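Beta-lactamase (Francisella tularensis subsp. tularensis, PDB 3P09) probably hydrolyses the beta-lactam ring of antibiotics to a substituted beta-amino acid, as a class A beta-lactamase. Local coordinates at residues D76-M79 and F84-K87. Residues are numbered along the deposited sequence; the frame is centred on the assembly and turned at random. Where two conformers were deposited one is given.
Sequences DYDM and FLDK
The carboxylate of D78 reaches from the last turn of helix 66-80 to the chain that returns past it, where its OD1 accepts a hydrogen bond from the backbone N of L85 at 2.9 Å. The N-H points fairly straight at the oxygen but comes in from above the carboxylate plane, 43° out of it. F84 N also lies near OD1, but its N-H is aimed wrongly for a hydrogen bond. Aspartate suits this buried place because its two oxygens serve two partners: OD2 is hydrogen-bonded to NE2 of H198, so one carboxylate links the returning chain to helix 196-208. L85 covers the same group with carbon, its CG lying 3.5 Å from CG of D78.

Beside this polar link, Y77 and F84 form an edge-to-face pair, ring centroids 4.4 Å apart. Their planes meet at 54°. CD2 of Y77 lies over one face of the F84 ring, toward its rim, 3.4 Å from F84 CD2. With CG anti to the backbone N (chi1 -171°), F84 turns that flat hydrocarbon face to the CD2-CE2 edge of Y77, whose phenol suits a partly exposed place.

The contact packs the loop before strand 88-90 against helix 66-80, at the periphery of the helical domain of the class A fold. F84 and L85 also pack on I115 at the start of helix 115-123, L85 touches I201 of helix 196-208, and backbone hydrogen bonds join L85 to S116 and K87 to I115.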
loop_
_atom_site.group_PDB
_atom_site.type_symbol
_atom_site.label_atom_id
_atom_site.label_comp_id
_atom_site.label_asym_id
_atom_site.label_seq_id
_atom_site.Cartn_x
_atom_site.Cartn_y
_atom_site.Cartn_z
ATOM N N ASP A 76 3.932 15.247 3.716
ATOM C CA ASP A 76 4.233 16.375 2.851
ATOM C C ASP A 76 3.550 17.604 3.451
ATOM O O ASP A 76 4.148 18.674 3.554
ATOM C CB ASP A 76 3.731 16.070 1.430
ATOM C CG ASP A 76 3.749 17.287 0.507
ATOM O OD1 ASP A 76 4.772 17.509 -0.172
ATOM O OD2 ASP A 76 2.723 17.999 0.434
ATOM N N TYR A 77 2.300 17.435 3.874
ATOM C CA TYR A 77 1.551 18.531 4.493
ATOM C C TYR A 77 2.324 19.079 5.685
ATOM O O TYR A 77 2.499 20.298 5.834
ATOM C CB TYR A 77 0.172 18.043 4.943
ATOM C CG TYR A 77 -0.778 19.149 5.349
ATOM C CD1 TYR A 77 -1.619 19.740 4.414
ATOM C CD2 TYR A 77 -0.831 19.604 6.658
ATOM C CE1 TYR A 77 -2.492 20.757 4.771
ATOM C CE2 TYR A 77 -1.708 20.621 7.029
ATOM C CZ TYR A 77 -2.534 21.189 6.080
ATOM O OH TYR A 77 -3.401 22.199 6.435
ATOM N N ASP A 78 2.819 18.174 6.518
ATOM C CA ASP A 78 3.560 18.569 7.710
ATOM C C ASP A 78 4.787 19.401 7.348
ATOM O O ASP A 78 5.128 20.359 8.046
ATOM C CB ASP A 78 3.964 17.352 8.550
ATOM C CG ASP A 78 4.759 17.744 9.787
ATOM O OD1 ASP A 78 4.143 18.247 10.750
ATOM O OD2 ASP A 78 5.993 17.554 9.799
HETATM N N MSE A 79 5.452 19.030 6.260
HETATM C CA MSE A 79 6.601 19.799 5.804
HETATM C C MSE A 79 6.204 21.238 5.480
HETATM O O MSE A 79 6.962 22.173 5.742
HETATM C CB MSE A 79 7.240 19.133 4.585
HETATM C CG MSE A 79 8.050 17.895 4.930
HETATM SE SE MSE A 79 8.665 17.006 3.305
HETATM C CE MSE A 79 9.741 18.446 2.552
ATOM N N PHE A 84 2.142 19.977 12.274
ATOM C CA PHE A 84 0.941 19.216 11.952
ATOM C C PHE A 84 0.941 17.790 12.527
ATOM O O PHE A 84 -0.102 17.300 12.961
ATOM C CB PHE A 84 0.738 19.186 10.439
ATOM C CG PHE A 84 -0.581 18.605 10.005
ATOM C CD1 PHE A 84 -1.778 19.223 10.347
ATOM C CD2 PHE A 84 -0.620 17.457 9.224
ATOM C CE1 PHE A 84 -2.994 18.702 9.934
ATOM C CE2 PHE A 84 -1.836 16.925 8.796
ATOM C CZ PHE A 84 -3.029 17.548 9.155
ATOM N N LEU A 85 2.098 17.128 12.532
ATOM C CA LEU A 85 2.173 15.755 13.052
ATOM C C LEU A 85 1.815 15.653 14.534
ATOM O O LEU A 85 1.360 14.609 14.993
ATOM C CB LEU A 85 3.561 15.156 12.834
ATOM C CG LEU A 85 3.863 14.716 11.397
ATOM C CD1 LEU A 85 5.295 14.229 11.263
ATOM C CD2 LEU A 85 2.903 13.626 10.990
ATOM N N ASP A 86 2.045 16.731 15.278
ATOM C CA ASP A 86 1.767 16.749 16.713
ATOM C C ASP A 86 0.360 17.227 17.035
ATOM O O ASP A 86 -0.031 17.270 18.200
ATOM C CB ASP A 86 2.783 17.633 17.430
ATOM C CG ASP A 86 4.190 17.104 17.311
ATOM O OD1 ASP A 86 4.415 15.937 17.697
ATOM O OD2 ASP A 86 5.067 17.844 16.818
ATOM N N LYS A 87 -0.400 17.573 16.003
ATOM C CA LYS A 87 -1.740 18.137 16.173
ATOM C C LYS A 87 -2.714 17.111 16.730
ATOM O O LYS A 87 -2.810 15.998 16.213
ATOM C CB LYS A 87 -2.268 18.685 14.841
ATOM C CG LYS A 87 -3.743 19.050 14.864
ATOM C CD LYS A 87 -4.149 19.884 13.650
ATOM C CE LYS A 87 -3.744 21.346 13.818
ATOM N NZ LYS A 87 -4.283 22.219 12.731
#